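Local coordinates for protein gamma-D-glutamyl-L-lysine dipeptidyl-peptidase (Bacillus cereus ATCC 10987, PDB 3H41) that probably hydrolyses gamma-D-glutamyl-L-lysine bonds in the peptides of the bacterial cell wall, releasing L-Ala-gamma-D-Glu, as a cysteine peptidase of the NlpC/P60 (C40) family, at residues Tyr130-Glu135 and Lys167-Lys172; Thr146-Leu151 and Val160-Gly165. All coordinates share one frame; numbering follows the deposited sequence.

Contact 1 (Tyr130-Glu135 and Lys167-Lys172). With PO4 (phosphate ion), chain D.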
loop_
_atom_site.group_PDB
_atom_site.type_symbol
_atom_site.label_atom_id
_atom_site.label_comp_id
_atom_site.label_asym_id
_atom_site.label_seq_id
_atom_site.Cartn_x
_atom_site.Cartn_y
_atom_site.Cartn_z
ATOM N N TYR A 130 1.245 20.605 -0.860
ATOM C CA TYR A 130 1.364 21.914 -0.188
ATOM C C TYR A 130 -0.011 22.379 0.229
ATOM O O TYR A 130 -0.879 22.525 -0.615
ATOM C CB TYR A 130 1.998 22.982 -1.108
ATOM C CG TYR A 130 3.329 22.482 -1.640
ATOM C CD1 TYR A 130 4.480 22.546 -0.850
ATOM C CD2 TYR A 130 3.423 21.889 -2.883
ATOM C CE1 TYR A 130 5.684 22.054 -1.306
ATOM C CE2 TYR A 130 4.643 21.356 -3.337
ATOM C CZ TYR A 130 5.764 21.457 -2.532
ATOM O OH TYR A 130 6.983 20.967 -2.924
ATOM N N ILE A 131 -0.209 22.582 1.523
ATOM C CA ILE A 131 -1.523 22.971 2.045
ATOM C C ILE A 131 -1.621 24.477 1.798
ATOM O O ILE A 131 -0.726 25.243 2.157
ATOM C CB ILE A 131 -1.707 22.620 3.523
ATOM C CG1 ILE A 131 -1.397 21.121 3.762
ATOM C CG2 ILE A 131 -3.165 22.935 4.015
ATOM C CD1 ILE A 131 -1.817 20.587 5.175
ATOM N N ASN A 132 -2.704 24.863 1.113
ATOM C CA ASN A 132 -2.942 26.229 0.710
ATOM C C ASN A 132 -4.444 26.480 0.558
ATOM O O ASN A 132 -5.079 25.955 -0.364
ATOM C CB ASN A 132 -2.200 26.561 -0.595
ATOM C CG ASN A 132 -2.115 28.034 -0.836
ATOM O OD1 ASN A 132 -3.076 28.765 -0.576
ATOM N ND2 ASN A 132 -0.951 28.506 -1.288
ATOM N N PRO A 133 -5.015 27.308 1.437
ATOM C CA PRO A 133 -4.397 28.074 2.526
ATOM C C PRO A 133 -4.034 27.237 3.751
ATOM O O PRO A 133 -4.727 26.282 4.073
ATOM C CB PRO A 133 -5.490 29.096 2.911
ATOM C CG PRO A 133 -6.772 28.419 2.505
ATOM C CD PRO A 133 -6.444 27.660 1.254
ATOM N N SER A 134 -2.986 27.681 4.450
ATOM C CA SER A 134 -2.521 27.045 5.647
ATOM C C SER A 134 -1.891 28.117 6.521
ATOM O O SER A 134 -0.949 28.782 6.122
ATOM C CB SER A 134 -1.495 25.939 5.355
ATOM O OG SER A 134 -0.861 25.538 6.569
ATOM N N GLU A 135 -2.416 28.256 7.721
ATOM C CA GLU A 135 -1.974 29.306 8.626
ATOM C C GLU A 135 -0.485 29.206 8.899
ATOM O O GLU A 135 0.188 30.218 8.961
ATOM C CB GLU A 135 -2.826 29.309 9.907
ATOM C CG GLU A 135 -4.232 29.796 9.553
ATOM C CD GLU A 135 -5.336 29.328 10.458
ATOM O OE1 GLU A 135 -5.090 29.270 11.676
ATOM O OE2 GLU A 135 -6.467 29.072 9.919
ATOM N N LYS A 167 -7.465 22.343 1.900
ATOM C CA LYS A 167 -7.136 22.302 0.484
ATOM C C LYS A 167 -5.613 22.351 0.326
ATOM O O LYS A 167 -4.907 22.963 1.159
ATOM C CB LYS A 167 -7.788 23.483 -0.223
ATOM C CG LYS A 167 -9.328 23.488 -0.122
ATOM C CD LYS A 167 -9.922 24.626 -0.948
ATOM C CE LYS A 167 -11.465 24.605 -0.973
ATOM N NZ LYS A 167 -12.040 24.575 0.384
ATOM N N ALA A 168 -5.144 21.682 -0.720
ATOM C CA ALA A 168 -3.733 21.473 -0.984
ATOM C C ALA A 168 -3.503 21.374 -2.461
ATOM O O ALA A 168 -4.429 21.143 -3.265
ATOM C CB ALA A 168 -3.256 20.166 -0.316
ATOM N N TRP A 169 -2.237 21.425 -2.840
ATOM C CA TRP A 169 -1.883 21.274 -4.237
ATOM C C TRP A 169 -0.593 20.492 -4.434
ATOM O O TRP A 169 0.229 20.418 -3.517
ATOM C CB TRP A 169 -1.796 22.636 -4.879
ATOM C CG TRP A 169 -0.614 23.495 -4.501
ATOM C CD1 TRP A 169 -0.541 24.421 -3.502
ATOM C CD2 TRP A 169 0.624 23.556 -5.209
ATOM N NE1 TRP A 169 0.696 25.031 -3.519
ATOM C CE2 TRP A 169 1.431 24.504 -4.559
ATOM C CE3 TRP A 169 1.150 22.840 -6.306
ATOM C CZ2 TRP A 169 2.748 24.809 -4.987
ATOM C CZ3 TRP A 169 2.468 23.124 -6.729
ATOM C CH2 TRP A 169 3.246 24.118 -6.070
ATOM N N LEU A 170 -0.462 19.876 -5.605
ATOM C CA LEU A 170 0.758 19.162 -5.996
ATOM C C LEU A 170 1.097 19.466 -7.443
ATOM O O LEU A 170 0.228 19.816 -8.236
ATOM C CB LEU A 170 0.645 17.653 -5.800
ATOM C CG LEU A 170 -0.400 16.896 -6.586
ATOM C CD1 LEU A 170 0.004 15.399 -6.655
ATOM C CD2 LEU A 170 -1.785 17.080 -5.952
ATOM N N ARG A 171 2.377 19.364 -7.773
ATOM C CA ARG A 171 2.803 19.512 -9.160
ATOM C C ARG A 171 2.136 18.478 -10.026
ATOM O O ARG A 171 1.975 17.329 -9.609
ATOM C CB ARG A 171 4.319 19.386 -9.279
ATOM C CG ARG A 171 5.103 20.578 -8.787
ATOM C CD ARG A 171 5.190 21.644 -9.859
ATOM N NE ARG A 171 5.817 22.857 -9.351
ATOM C CZ ARG A 171 6.234 23.882 -10.085
ATOM N NH1 ARG A 171 6.059 23.903 -11.405
ATOM N NH2 ARG A 171 6.755 24.949 -9.471
ATOM N N LYS A 172 1.751 18.893 -11.231
ATOM C CA LYS A 172 1.139 17.980 -12.185
ATOM C C LYS A 172 1.952 16.727 -12.507
ATOM O O LYS A 172 1.385 15.691 -12.849
ATOM C CB LYS A 172 0.889 18.721 -13.486
ATOM C CG LYS A 172 -0.403 19.424 -13.519
ATOM C CD LYS A 172 -0.511 20.158 -14.858
ATOM C CE LYS A 172 -1.911 20.201 -15.321
ATOM N NZ LYS A 172 -2.100 21.285 -16.321
HETATM P P PO4 D . -2.863 24.690 9.521
HETATM O O1 PO4 D . -4.185 25.416 9.566
HETATM O O2 PO4 D . -1.766 25.650 10.019
HETATM O O3 PO4 D . -2.972 23.514 10.468
HETATM O O4 PO4 D . -2.558 24.233 8.130
HETATM O O HOH W 1 -6.865 24.679 3.323
#
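Tyr130 O receives the amide of Trp169, with N to O 2.8 Å, and also the CA-H of Ala168, whose CA lies 3.1 Å from Tyr130 O. The return bond, from Tyr130 N to Trp169 O, is 2.9 Å long and almost straight at 173°. One residue on, Ile131 and Ala168 form the adjoining non-hydrogen-bonded pair, and Asn132 N then donates to Lys167 O at 2.9 Å. This is the antiparallel pairing of strands 126-131 and 167-171 in the second SH3-like (SH3b) domain. Ile131 and Ala168 send their side chains to one face of the sheet, Tyr130 and Trp169 to the other. There the indole is set between its own backbone N and carbonyl carbon (chi1 72°), which carries it back over Tyr130. Tyr130 CB lies over the face of the five-membered ring as a CH-pi contact, 3.8 Å from its centroid, while the phenol ring lies aslant to the six-membered ring, planes at 37°, with Tyr130 CD2 over the indole face toward its rim, 3.7 Å from Trp169 CZ2. Asn132 CB meets the indole at its edge, in plane, near CD1. The strand ends at Ile131; after Asn132 a cis peptide bond leads into Pro133, and a water that accepts from Lys167 N and donates to Pro133 O bridges the separating backbones. Farther along, Ser134 OG donates to O4 of a phosphate ion, 2.6 Å away and probably from the crystallisation liquor, which Gln166, Lys138 and Lys136 also bind.

Contact 2 (Thr146-Leu151 and Val160-Gly165); sequences TRLPLL and VLLPNG
Leu150 and Val160 face each other as an antiparallel non-hydrogen-bonded pair, CA atoms 4.6 Å apart, and beside them Leu161 N donates to Pro149 O over 3.1 Å. The same oxygen also takes a CA-H contact from Val160. These two strands, 147-153 and 157-161, form a beta hairpin of the SH3b domain, and past Leu161 they diverge, so that side chains carry the contact from there. Leu148 and Val160 contribute most. Leu148 CB packs against Val160 CB at 3.9 Å, the two side chains crossing at about a right angle. Leu148 CG, anti to the carbonyl carbon (chi1 -61°), points the two methyls at the turn: CD1 reaches Leu162 CD2 at 3.8 Å, and CD2 meets Pro163 CD, also at 3.8 Å. Leu162 and Pro163 begin a type I turn, closed by Gly165 N donating to Leu162 O. Farther up the hairpin, Leu151 lies across Leu161 at a slant, its CD1 4.1 Å from Leu161 CB. Phe111 of helix 109-113 packs on Leu148, Pro149 and Leu161, while Leu129 covers Leu148, Val160 and Leu162. Pro149 has no amide hydrogen to donate, and its CD lies 3.5 Å from Leu161 O. That carbonyl, also approached by Leu148 CD2, is buried without a hydrogen-bond partner, so between these two segments cohesion rests on one backbone bond and on close apolar packing, at the price of an unsatisfied oxygen.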
loop_
_atom_site.group_PDB
_atom_site.type_symbol
_atom_site.label_atom_id
_atom_site.label_comp_id
_atom_site.label_asym_id
_atom_site.label_seq_id
_atom_site.Cartn_x
_atom_site.Cartn_y
_atom_site.Cartn_z
ATOM N N THR A 146 -2.014 7.292 -3.269
ATOM C CA THR A 146 -2.913 8.194 -2.516
ATOM C C THR A 146 -3.913 8.797 -3.514
ATOM O O THR A 146 -3.509 9.184 -4.620
ATOM C CB THR A 146 -2.102 9.294 -1.819
ATOM O OG1 THR A 146 -1.144 8.697 -0.881
ATOM C CG2 THR A 146 -3.029 10.322 -1.100
ATOM N N ARG A 147 -5.198 8.823 -3.153
ATOM C CA ARG A 147 -6.238 9.408 -3.977
ATOM C C ARG A 147 -6.931 10.504 -3.197
ATOM O O ARG A 147 -7.406 10.262 -2.105
ATOM C CB ARG A 147 -7.284 8.388 -4.407
ATOM C CG ARG A 147 -6.750 7.202 -5.177
ATOM C CD ARG A 147 -6.637 5.951 -4.272
ATOM N NE ARG A 147 -6.088 4.828 -5.029
ATOM C CZ ARG A 147 -6.769 4.121 -5.937
ATOM N NH1 ARG A 147 -8.051 4.357 -6.178
ATOM N NH2 ARG A 147 -6.167 3.157 -6.597
ATOM N N LEU A 148 -6.982 11.708 -3.767
ATOM C CA LEU A 148 -7.700 12.814 -3.158
ATOM C C LEU A 148 -8.604 13.499 -4.186
ATOM O O LEU A 148 -8.228 13.642 -5.362
ATOM C CB LEU A 148 -6.726 13.811 -2.544
ATOM C CG LEU A 148 -5.832 13.269 -1.420
ATOM C CD1 LEU A 148 -4.640 14.197 -1.217
ATOM C CD2 LEU A 148 -6.579 13.062 -0.103
ATOM N N PRO A 149 -9.783 13.943 -3.748
ATOM C CA PRO A 149 -10.692 14.575 -4.723
ATOM C C PRO A 149 -10.075 15.799 -5.423
ATOM O O PRO A 149 -9.449 16.642 -4.773
ATOM C CB PRO A 149 -11.875 15.016 -3.861
ATOM C CG PRO A 149 -11.831 14.174 -2.641
ATOM C CD PRO A 149 -10.383 13.862 -2.411
ATOM N N LEU A 150 -10.270 15.887 -6.728
ATOM C CA LEU A 150 -9.746 16.966 -7.527
ATOM C C LEU A 150 -10.681 18.153 -7.348
ATOM O O LEU A 150 -11.891 18.004 -7.530
ATOM C CB LEU A 150 -9.715 16.586 -8.994
ATOM C CG LEU A 150 -9.286 17.629 -10.039
ATOM C CD1 LEU A 150 -7.818 18.018 -9.869
ATOM C CD2 LEU A 150 -9.564 17.047 -11.441
ATOM N N LEU A 151 -10.111 19.311 -7.007
ATOM C CA LEU A 151 -10.891 20.541 -6.964
ATOM C C LEU A 151 -10.725 21.424 -8.201
ATOM O O LEU A 151 -11.692 22.025 -8.660
ATOM C CB LEU A 151 -10.565 21.321 -5.714
ATOM C CG LEU A 151 -10.780 20.602 -4.380
ATOM C CD1 LEU A 151 -10.159 21.421 -3.260
ATOM C CD2 LEU A 151 -12.248 20.330 -4.119
ATOM N N VAL A 160 -6.391 19.732 -4.634
ATOM C CA VAL A 160 -7.162 18.644 -4.096
ATOM C C VAL A 160 -7.676 18.947 -2.690
ATOM O O VAL A 160 -7.167 19.832 -1.994
ATOM C CB VAL A 160 -6.287 17.337 -4.037
ATOM C CG1 VAL A 160 -5.837 16.942 -5.431
ATOM C CG2 VAL A 160 -5.077 17.568 -3.090
ATOM N N LEU A 161 -8.640 18.167 -2.250
ATOM C CA LEU A 161 -9.194 18.264 -0.906
ATOM C C LEU A 161 -8.613 17.159 0.013
ATOM O O LEU A 161 -8.609 15.992 -0.351
ATOM C CB LEU A 161 -10.720 18.098 -0.966
ATOM C CG LEU A 161 -11.460 18.360 0.352
ATOM C CD1 LEU A 161 -11.383 19.838 0.763
ATOM C CD2 LEU A 161 -12.905 17.885 0.267
ATOM N N LEU A 162 -8.091 17.565 1.152
ATOM C CA LEU A 162 -7.569 16.661 2.188
ATOM C C LEU A 162 -8.702 16.106 3.084
ATOM O O LEU A 162 -9.760 16.717 3.223
ATOM C CB LEU A 162 -6.557 17.388 3.069
ATOM C CG LEU A 162 -5.372 17.914 2.285
ATOM C CD1 LEU A 162 -4.422 18.615 3.233
ATOM C CD2 LEU A 162 -4.703 16.771 1.521
ATOM N N PRO A 163 -8.475 14.945 3.708
ATOM C CA PRO A 163 -9.536 14.333 4.523
ATOM C C PRO A 163 -9.980 15.196 5.716
ATOM O O PRO A 163 -11.078 15.007 6.236
ATOM C CB PRO A 163 -8.911 13.002 5.005
ATOM C CG PRO A 163 -7.599 12.893 4.422
ATOM C CD PRO A 163 -7.344 14.032 3.478
ATOM N N ASN A 164 -9.131 16.114 6.160
ATOM C CA ASN A 164 -9.522 17.014 7.221
ATOM C C ASN A 164 -10.293 18.244 6.723
ATOM O O ASN A 164 -10.626 19.119 7.525
ATOM C CB ASN A 164 -8.327 17.426 8.063
ATOM C CG ASN A 164 -7.376 18.354 7.335
ATOM O OD1 ASN A 164 -7.521 18.601 6.137
ATOM N ND2 ASN A 164 -6.408 18.885 8.064
ATOM N N GLY A 165 -10.588 18.300 5.431
ATOM C CA GLY A 165 -11.273 19.477 4.837
ATOM C C GLY A 165 -10.388 20.623 4.376
ATOM O O GLY A 165 -10.897 21.585 3.778
#

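Overall arrangement
Both contacts belong to one antiparallel sheet of the second SH3-like domain, their centres about 10 Å apart. Across this sheet the order runs 126-131, 167-171, 157-161, 147-153, so contact 1 joins the first two of these strands and contact 2 the last two. Between them, strands 157-161 and 167-171 are direct neighbours, linked by a probable hydrogen bond from Val160 N to Ala168 O (2.8 Å) and by packing of Leu162 against Ile131 and Ala168. Along the chain, both segments of contact 2 fall between those of contact 1. Contact 1 is at the surface and contact 2 is buried; both lie away from the catalytic and substrate-binding residues.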